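Local coordinates for protein tapirin (Caldicellulosiruptor hydrothermalis, PDB 6N2C) that probably binds cellulose through its beta-helical C-terminal domain, helping the extremely thermophilic bacterium adhere to plant biomass, and carries a zinc ion, at residues P171-D177 against T448-E454; T184-L188 against V202-M207. All blocks are in the same frame, centred on the assembly; numbering follows the deposited sequence.

Overall arrangement
The two contacts sit at different depths of the beta-helix and share no helix or strand. Contact 2 (T184-L188 against V202-M207) is buried: it joins the start of strand 186-190 to the following turn of the coil, 200-203 and 206-209. Contact 1 (P171-D177 against T448-E454) is partly buried and lies on the flank, where the N-terminal loop meets the first turn of helix 451-457. Both use CH-pi contacts to ring faces, but contact 2 adds strand pairing and buried amide and hydroxyl groups, contact 1 waters and a carboxylate. Along the chain contact 2 is nested within the long loop that contact 1 closes; their centres are 21 Å apart.

Contact 1 of 2, residues P171-D177 against T448-E454; sequences PYLLAWD and TIPAIIE
The ring of Y172 lies with one face over the methyl of A451, and a small residue suits this place: CB of A451 sits 3.6 Å from the centroid of the Y172 ring, almost on its normal, a close CH-pi contact. With CG anti to the backbone N (chi1 -161°), the ring is carried along the start of the helix to E454. There the Y172 side chain crosses that of E454 at about a right angle, and OH of Y172 donates to OE1 of E454 at 2.8 Å, on the syn side but tilted somewhat out of the plane of a carboxylate turned 57° from the ring. The carbonyl oxygen of I449 comes to the ring edge.

W176 packs differently. CD1 of I452 rests over its six-membered ring, 4.0 Å from the centroid and offset toward the rim, while the backbone carbon of A451 meets the indole edge. The indole nitrogen turns to S178.

N of A451 donates to O of Y172 at 2.8 Å, nearly straight (170°). Water 2 donates to O of Y172 and O of L174 and accepts from N of I452. P450, a proline with no N-H to satisfy, occupies the N-cap position just before the helix. The result is a helix N-terminus whose first amides are received by O of Y172 and water 2, against a turn-rich loop on the beta-helix flank.

Contact 2 of 2, residues T184-L188 against V202-M207; sequences TTYGL and VTTRNM
One face of the Y186 ring is filled by CB of N206, which lies 3.4 Å from the centroid of the Y186 ring and only 1° off its normal, a CH-pi contact at the ring centre. CB, not the amide, makes this contact; the amide plane is turned 58° from the ring. The ring also stacks with that of F183, and its OH bonds to O of I180. The second flat group, the R205 guanidinium, takes CG2 of T185 over one face, 3.8 Å above the plane and toward the rim.

T185 and N206 lie side by side. In the amide plane, ND2 of N206 donates to OG1 of T185 at 2.9 Å; this hydroxyl, set between the backbone N and the carbonyl carbon (chi1 71°), has one proton for the backbone oxygen of D182, with that of N179 also within reach. OD1 of N206 is taken by N231, so both ends of the buried amide are engaged.

The backbones pair as parallel strands at Y186 and N206: N of N206 donates to O of T185 at 3.0 Å, and N of G187 to O of N206, also at 3.0 Å. At G187, where the chain turns a corner, there is no side chain to strike OG1 of T204. Beyond it, CD1 of L188 meets CG1 of V202 tip to tip at 4.1 Å and lies alongside SD of M207.

A serine in place of Y186 would probably leave CB of N206 without its aromatic cover, F183 without its stacking partner and O of I180 without its phenol hydroxyl. The chemistry implies successive turns of a parallel beta-helix joined by main-chain bonds, an asparagine and a threonine sharing one bond and completed by N231 and D182, with apolar side chains inside.

Contact 1 of 2, residues P171-D177 against T448-E454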
ATOM      1  N   PRO A 171     -12.670   1.794  15.093  1.00 61.57           N
ATOM      2  CA  PRO A 171     -11.365   1.294  14.492  1.00 56.59           C
ATOM      3  C   PRO A 171     -11.464  -0.089  13.830  1.00 43.88           C
ATOM      4  O   PRO A 171     -10.677  -0.418  12.946  1.00 34.20           O
ATOM      5  CB  PRO A 171     -10.415   1.205  15.704  1.00 59.77           C
ATOM      6  CG  PRO A 171     -10.972   2.185  16.695  1.00 61.51           C
ATOM      7  CD  PRO A 171     -12.468   2.292  16.471  1.00 57.32           C
ATOM      8  N   TYR A 172     -12.427  -0.899  14.284  1.00 36.81           N
ATOM      9  CA  TYR A 172     -12.654  -2.201  13.683  1.00 28.44           C
ATOM     10  C   TYR A 172     -13.155  -1.976  12.272  1.00 21.98           C
ATOM     11  O   TYR A 172     -12.828  -2.773  11.343  1.00 21.53           O
ATOM     12  CB  TYR A 172     -13.666  -3.002  14.490  1.00 33.48           C
ATOM     13  CG  TYR A 172     -13.632  -4.479  14.229  1.00 37.63           C
ATOM     14  CD1 TYR A 172     -12.408  -5.178  13.955  1.00 37.54           C
ATOM     15  CD2 TYR A 172     -14.832  -5.197  14.239  1.00 41.11           C
ATOM     16  CE1 TYR A 172     -12.396  -6.521  13.700  1.00 35.63           C
ATOM     17  CE2 TYR A 172     -14.848  -6.541  13.963  1.00 43.74           C
ATOM     18  CZ  TYR A 172     -13.660  -7.229  13.719  1.00 40.39           C
ATOM     19  OH  TYR A 172     -13.695  -8.564  13.453  1.00 39.04           O
ATOM     20  N   LEU A 173     -13.940  -0.916  12.072  1.00 20.26           N
ATOM     21  CA  LEU A 173     -14.547  -0.644  10.754  1.00 23.69           C
ATOM     22  C   LEU A 173     -13.759   0.245   9.760  1.00 21.51           C
ATOM     23  O   LEU A 173     -14.271   0.718   8.731  1.00 20.47           O
ATOM     24  CB  LEU A 173     -15.964  -0.102  10.923  1.00 25.30           C
ATOM     25  CG  LEU A 173     -16.871  -1.055  11.722  1.00 27.34           C
ATOM     26  CD1 LEU A 173     -18.233  -0.353  11.764  1.00 31.46           C
ATOM     27  CD2 LEU A 173     -16.994  -2.403  11.074  1.00 31.88           C
ATOM     28  N   LEU A 174     -12.505   0.506  10.098  1.00 22.60           N
ATOM     29  CA  LEU A 174     -11.670   1.335   9.251  1.00 19.92           C
ATOM     30  C   LEU A 174     -11.632   0.696   7.873  1.00 18.32           C
ATOM     31  O   LEU A 174     -11.339  -0.502   7.772  1.00 19.36           O
ATOM     32  CB  LEU A 174     -10.248   1.329   9.823  1.00 21.10           C
ATOM     33  CG  LEU A 174      -9.211   2.153   8.973  1.00 22.44           C
ATOM     34  CD1 LEU A 174      -9.642   3.590   8.758  1.00 28.97           C
ATOM     35  CD2 LEU A 174      -7.927   2.058   9.725  1.00 24.26           C
ATOM     36  N   ALA A 175     -11.972   1.499   6.884  1.00 17.24           N
ATOM     37  CA  ALA A 175     -11.899   1.097   5.457  1.00 17.43           C
ATOM     38  C   ALA A 175     -12.834  -0.035   5.108  1.00 17.37           C
ATOM     39  O   ALA A 175     -12.681  -0.685   4.109  1.00 15.91           O
ATOM     40  CB  ALA A 175     -10.472   0.802   4.973  1.00 17.23           C
ATOM     41  N   TRP A 176     -13.863  -0.275   5.926  1.00 18.33           N
ATOM     42  CA  TRP A 176     -14.837  -1.284   5.539  1.00 18.00           C
ATOM     43  C   TRP A 176     -15.554  -0.881   4.281  1.00 18.59           C
ATOM     44  O   TRP A 176     -16.023   0.220   4.188  1.00 21.41           O
ATOM     45  CB  TRP A 176     -15.860  -1.490   6.662  1.00 20.06           C
ATOM     46  CG  TRP A 176     -16.831  -2.601   6.197  1.00 21.50           C
ATOM     47  CD1 TRP A 176     -17.980  -2.454   5.446  1.00 23.57           C
ATOM     48  CD2 TRP A 176     -16.619  -3.965   6.354  1.00 21.51           C
ATOM     49  NE1 TRP A 176     -18.488  -3.697   5.165  1.00 23.29           N
ATOM     50  CE2 TRP A 176     -17.671  -4.642   5.714  1.00 23.49           C
ATOM     51  CE3 TRP A 176     -15.620  -4.729   7.002  1.00 23.20           C
ATOM     52  CZ2 TRP A 176     -17.728  -6.019   5.659  1.00 21.97           C
ATOM     53  CZ3 TRP A 176     -15.687  -6.090   6.977  1.00 24.61           C
ATOM     54  CH2 TRP A 176     -16.776  -6.739   6.305  1.00 23.74           C
ATOM     55  N   ASP A 177     -15.612  -1.744   3.267  1.00 18.15           N
ATOM     56  CA  ASP A 177     -16.267  -1.353   2.001  1.00 17.78           C
ATOM     57  C   ASP A 177     -16.966  -2.640   1.501  1.00 19.76           C
ATOM     58  O   ASP A 177     -16.312  -3.559   1.020  1.00 18.56           O
ATOM     59  CB  ASP A 177     -15.241  -0.857   0.949  1.00 17.93           C
ATOM     60  CG  ASP A 177     -15.880  -0.431  -0.336  1.00 19.77           C
ATOM     61  OD1 ASP A 177     -17.109  -0.661  -0.545  1.00 19.88           O
ATOM     62  OD2 ASP A 177     -15.152   0.127  -1.211  1.00 21.28           O
ATOM     63  N   THR A 448      -6.351  -2.192  16.613  0.54 28.53           N
ATOM     64  CA  THR A 448      -6.852  -3.482  16.203  0.54 25.70           C
ATOM     65  C   THR A 448      -6.745  -3.616  14.658  0.54 22.33           C
ATOM     66  O   THR A 448      -6.807  -2.628  13.905  0.54 24.33           O
ATOM     67  CB  THR A 448      -8.309  -3.754  16.661  0.54 27.43           C
ATOM     68  OG1 THR A 448      -8.569  -5.131  16.441  0.54 36.77           O
ATOM     69  CG2 THR A 448      -9.351  -2.897  15.911  0.54 26.80           C
ATOM     70  N   ILE A 449      -6.592  -4.847  14.238  1.00 22.83           N
ATOM     71  CA  ILE A 449      -6.606  -5.180  12.783  1.00 23.95           C
ATOM     72  C   ILE A 449      -8.031  -4.927  12.239  1.00 22.42           C
ATOM     73  O   ILE A 449      -9.037  -5.439  12.825  1.00 23.17           O
ATOM     74  CB  ILE A 449      -6.267  -6.610  12.520  1.00 25.40           C
ATOM     75  CG1 ILE A 449      -4.887  -6.974  13.041  1.00 32.04           C
ATOM     76  CG2 ILE A 449      -6.403  -6.914  11.043  1.00 27.17           C
ATOM     77  CD1 ILE A 449      -3.817  -5.969  12.701  1.00 33.41           C
ATOM     78  N   PRO A 450      -8.161  -4.101  11.188  1.00 19.70           N
ATOM     79  CA  PRO A 450      -9.460  -3.778  10.644  1.00 18.98           C
ATOM     80  C   PRO A 450     -10.166  -5.040  10.160  1.00 17.65           C
ATOM     81  O   PRO A 450      -9.564  -5.945   9.607  1.00 17.63           O
ATOM     82  CB  PRO A 450      -9.135  -2.864   9.473  1.00 19.20           C
ATOM     83  CG  PRO A 450      -7.897  -2.150   9.914  1.00 17.73           C
ATOM     84  CD  PRO A 450      -7.132  -3.346  10.465  1.00 19.10           C
ATOM     85  N   ALA A 451     -11.476  -5.047  10.380  1.00 18.77           N
ATOM     86  CA  ALA A 451     -12.314  -6.169  10.016  1.00 20.43           C
ATOM     87  C   ALA A 451     -12.248  -6.470   8.549  1.00 18.01           C
ATOM     88  O   ALA A 451     -12.163  -7.630   8.196  1.00 18.39           O
ATOM     89  CB  ALA A 451     -13.770  -5.924  10.404  1.00 23.25           C
ATOM     90  N   ILE A 452     -12.173  -5.439   7.748  1.00 17.34           N
ATOM     91  CA  ILE A 452     -12.061  -5.636   6.300  1.00 18.28           C
ATOM     92  C   ILE A 452     -10.827  -6.453   5.941  1.00 19.56           C
ATOM     93  O   ILE A 452     -10.880  -7.311   5.039  1.00 16.77           O
ATOM     94  CB  ILE A 452     -12.177  -4.327   5.504  1.00 18.40           C
ATOM     95  CG1 ILE A 452     -12.424  -4.521   4.044  1.00 19.59           C
ATOM     96  CG2 ILE A 452     -10.904  -3.498   5.662  1.00 17.77           C
ATOM     97  CD1 ILE A 452     -13.670  -5.255   3.678  1.00 21.23           C
ATOM     98  N   ILE A 453      -9.690  -6.222   6.621  1.00 17.43           N
ATOM     99  CA  ILE A 453      -8.488  -6.983   6.348  1.00 19.54           C
ATOM    100  C   ILE A 453      -8.601  -8.420   6.812  1.00 19.95           C
ATOM    101  O   ILE A 453      -8.180  -9.349   6.105  1.00 20.59           O
ATOM    102  CB  ILE A 453      -7.229  -6.316   7.028  1.00 21.14           C
ATOM    103  CG1 ILE A 453      -7.035  -4.896   6.509  1.00 21.09           C
ATOM    104  CG2 ILE A 453      -6.000  -7.233   6.932  1.00 18.05           C
ATOM    105  CD1 ILE A 453      -6.664  -4.739   5.048  1.00 22.00           C
ATOM    106  N   GLU A 454      -9.213  -8.640   7.987  1.00 18.48           N
ATOM    107  CA  GLU A 454      -9.497  -9.962   8.463  1.00 21.42           C
ATOM    108  C   GLU A 454     -10.271 -10.751   7.431  1.00 18.31           C
ATOM    109  O   GLU A 454      -9.887 -11.931   7.130  1.00 19.48           O
ATOM    110  CB  GLU A 454     -10.267  -9.953   9.771  1.00 26.40           C
ATOM    111  CG  GLU A 454      -9.445  -9.501  10.923  1.00 35.22           C
ATOM    112  CD  GLU A 454     -10.265  -9.334  12.230  1.00 40.80           C
ATOM    113  OE1 GLU A 454     -11.489  -9.725  12.267  1.00 36.45           O
ATOM    114  OE2 GLU A 454      -9.679  -8.699  13.165  1.00 36.10           O
TER
HETATM  115  O   HOH W   1      -8.198   0.191  12.997  1.00 27.27           O
HETATM  116  O   HOH W   2     -12.870  -2.728   8.540  1.00 16.00           O

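Contact 2 of 2, residues T184-L188 against V202-M207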
ATOM      1  N   THR A 184     -19.167  -7.282  -9.322  1.00 13.52           N
ATOM      2  CA  THR A 184     -19.584  -6.420 -10.390  1.00 13.43           C
ATOM      3  C   THR A 184     -18.978  -4.973 -10.254  1.00 13.77           C
ATOM      4  O   THR A 184     -19.303  -4.071 -11.106  1.00 16.21           O
ATOM      5  CB  THR A 184     -21.124  -6.237 -10.497  1.00 15.97           C
ATOM      6  OG1 THR A 184     -21.598  -5.513  -9.370  1.00 14.83           O
ATOM      7  CG2 THR A 184     -21.792  -7.610 -10.614  1.00 17.04           C
ATOM      8  N   THR A 185     -18.165  -4.768  -9.237  1.00 14.27           N
ATOM      9  CA  THR A 185     -17.493  -3.464  -8.987  1.00 14.70           C
ATOM     10  C   THR A 185     -15.993  -3.491  -9.299  1.00 16.48           C
ATOM     11  O   THR A 185     -15.264  -2.610  -8.881  1.00 13.68           O
ATOM     12  CB  THR A 185     -17.703  -2.973  -7.534  1.00 14.27           C
ATOM     13  OG1 THR A 185     -16.978  -3.759  -6.601  1.00 13.23           O
ATOM     14  CG2 THR A 185     -19.197  -3.012  -7.191  1.00 18.44           C
ATOM     15  N   TYR A 186     -15.559  -4.547  -9.980  1.00 14.58           N
ATOM     16  CA  TYR A 186     -14.130  -4.729 -10.315  1.00 13.10           C
ATOM     17  C   TYR A 186     -13.844  -4.512 -11.758  1.00 12.53           C
ATOM     18  O   TYR A 186     -14.469  -5.129 -12.642  1.00 16.81           O
ATOM     19  CB  TYR A 186     -13.599  -6.116  -9.844  1.00 12.74           C
ATOM     20  CG  TYR A 186     -13.363  -6.241  -8.346  1.00 11.91           C
ATOM     21  CD1 TYR A 186     -14.419  -6.270  -7.460  1.00 12.88           C
ATOM     22  CD2 TYR A 186     -12.113  -6.411  -7.861  1.00 12.66           C
ATOM     23  CE1 TYR A 186     -14.228  -6.389  -6.095  1.00 12.97           C
ATOM     24  CE2 TYR A 186     -11.895  -6.621  -6.511  1.00 12.27           C
ATOM     25  CZ  TYR A 186     -12.955  -6.594  -5.631  1.00 13.49           C
ATOM     26  OH  TYR A 186     -12.735  -6.769  -4.283  1.00 15.51           O
ATOM     27  N   GLY A 187     -12.850  -3.686 -12.063  1.00 12.78           N
ATOM     28  CA  GLY A 187     -12.478  -3.440 -13.407  1.00 13.39           C
ATOM     29  C   GLY A 187     -11.440  -4.409 -13.953  1.00 13.40           C
ATOM     30  O   GLY A 187     -11.407  -4.704 -15.158  1.00 14.43           O
ATOM     31  N   LEU A 188     -10.574  -4.880 -13.058  1.00 12.29           N
ATOM     32  CA  LEU A 188      -9.482  -5.855 -13.414  1.00 14.27           C
ATOM     33  C   LEU A 188      -9.426  -6.877 -12.285  1.00 12.40           C
ATOM     34  O   LEU A 188      -9.388  -6.548 -11.072  1.00 13.36           O
ATOM     35  CB  LEU A 188      -8.089  -5.147 -13.625  1.00 12.91           C
ATOM     36  CG  LEU A 188      -8.102  -4.018 -14.621  1.00 17.57           C
ATOM     37  CD1 LEU A 188      -6.780  -3.296 -14.537  1.00 21.29           C
ATOM     38  CD2 LEU A 188      -8.365  -4.463 -16.017  1.00 17.99           C
ATOM     39  N   VAL A 202      -4.830   3.542 -15.700  1.00 16.72           N
ATOM     40  CA  VAL A 202      -5.993   2.717 -15.258  1.00 17.79           C
ATOM     41  C   VAL A 202      -6.859   3.618 -14.380  1.00 16.67           C
ATOM     42  O   VAL A 202      -6.391   4.123 -13.382  1.00 15.41           O
ATOM     43  CB  VAL A 202      -5.552   1.502 -14.463  1.00 18.22           C
ATOM     44  CG1 VAL A 202      -6.744   0.717 -13.914  1.00 18.15           C
ATOM     45  CG2 VAL A 202      -4.649   0.599 -15.271  1.00 19.31           C
ATOM     46  N   THR A 203      -8.187   3.690 -14.681  1.00 16.79           N
ATOM     47  CA  THR A 203      -9.194   4.288 -13.838  1.00 16.37           C
ATOM     48  C   THR A 203     -10.156   3.153 -13.502  1.00 19.42           C
ATOM     49  O   THR A 203     -10.709   2.558 -14.416  1.00 18.14           O
ATOM     50  CB  THR A 203      -9.908   5.443 -14.528  1.00 21.87           C
ATOM     51  OG1 THR A 203      -8.953   6.408 -15.034  1.00 22.54           O
ATOM     52  CG2 THR A 203     -10.849   6.173 -13.555  1.00 21.93           C
ATOM     53  N   THR A 204     -10.270   2.835 -12.223  1.00 17.53           N
ATOM     54  CA  THR A 204     -11.094   1.703 -11.808  1.00 17.39           C
ATOM     55  C   THR A 204     -11.795   1.930 -10.539  1.00 16.84           C
ATOM     56  O   THR A 204     -11.553   2.911  -9.799  1.00 15.52           O
ATOM     57  CB  THR A 204     -10.275   0.414 -11.812  1.00 16.16           C
ATOM     58  OG1 THR A 204     -11.177  -0.733 -11.745  1.00 20.38           O
ATOM     59  CG2 THR A 204      -9.391   0.367 -10.561  1.00 18.03           C
ATOM     60  N   ARG A 205     -12.713   1.016 -10.205  1.00 16.78           N
ATOM     61  CA  ARG A 205     -13.284   0.994  -8.880  1.00 16.56           C
ATOM     62  C   ARG A 205     -12.430   0.037  -8.101  1.00 16.58           C
ATOM     63  O   ARG A 205     -11.427   0.503  -7.481  1.00 15.91           O
ATOM     64  CB  ARG A 205     -14.773   0.591  -8.820  1.00 21.86           C
ATOM     65  CG  ARG A 205     -15.724   1.597  -9.344  1.00 26.94           C
ATOM     66  CD  ARG A 205     -17.128   1.165  -8.952  1.00 33.54           C
ATOM     67  NE  ARG A 205     -17.387   1.139  -7.499  1.00 36.66           N
ATOM     68  CZ  ARG A 205     -18.599   0.994  -6.971  1.00 41.65           C
ATOM     69  NH1 ARG A 205     -19.680   0.781  -7.742  1.00 42.34           N
ATOM     70  NH2 ARG A 205     -18.735   0.984  -5.652  1.00 41.91           N
ATOM     71  N   ASN A 206     -12.695  -1.270  -8.201  1.00 13.37           N
ATOM     72  CA  ASN A 206     -11.858  -2.269  -7.492  1.00 13.99           C
ATOM     73  C   ASN A 206     -10.978  -3.085  -8.377  1.00 13.85           C
ATOM     74  O   ASN A 206     -11.335  -3.359  -9.519  1.00 14.10           O
ATOM     75  CB  ASN A 206     -12.756  -3.071  -6.584  1.00 13.98           C
ATOM     76  CG  ASN A 206     -13.447  -2.169  -5.561  1.00 14.22           C
ATOM     77  OD1 ASN A 206     -12.806  -1.273  -4.992  1.00 14.68           O
ATOM     78  ND2 ASN A 206     -14.781  -2.365  -5.304  1.00 14.59           N
ATOM     79  N   MET A 207      -9.810  -3.554  -7.837  1.00 12.22           N
ATOM     80  CA  MET A 207      -8.902  -4.371  -8.611  1.00 13.75           C
ATOM     81  C   MET A 207      -8.339  -5.431  -7.689  1.00 12.53           C
ATOM     82  O   MET A 207      -8.124  -5.160  -6.495  1.00 13.66           O
ATOM     83  CB  MET A 207      -7.716  -3.494  -9.152  1.00 15.25           C
ATOM     84  CG  MET A 207      -6.589  -4.301  -9.763  1.00 17.93           C
ATOM     85  SD  MET A 207      -5.285  -3.276 -10.633  0.99 27.76           S
ATOM     86  CE  MET A 207      -6.015  -1.684 -10.195  1.00 19.09           C
TER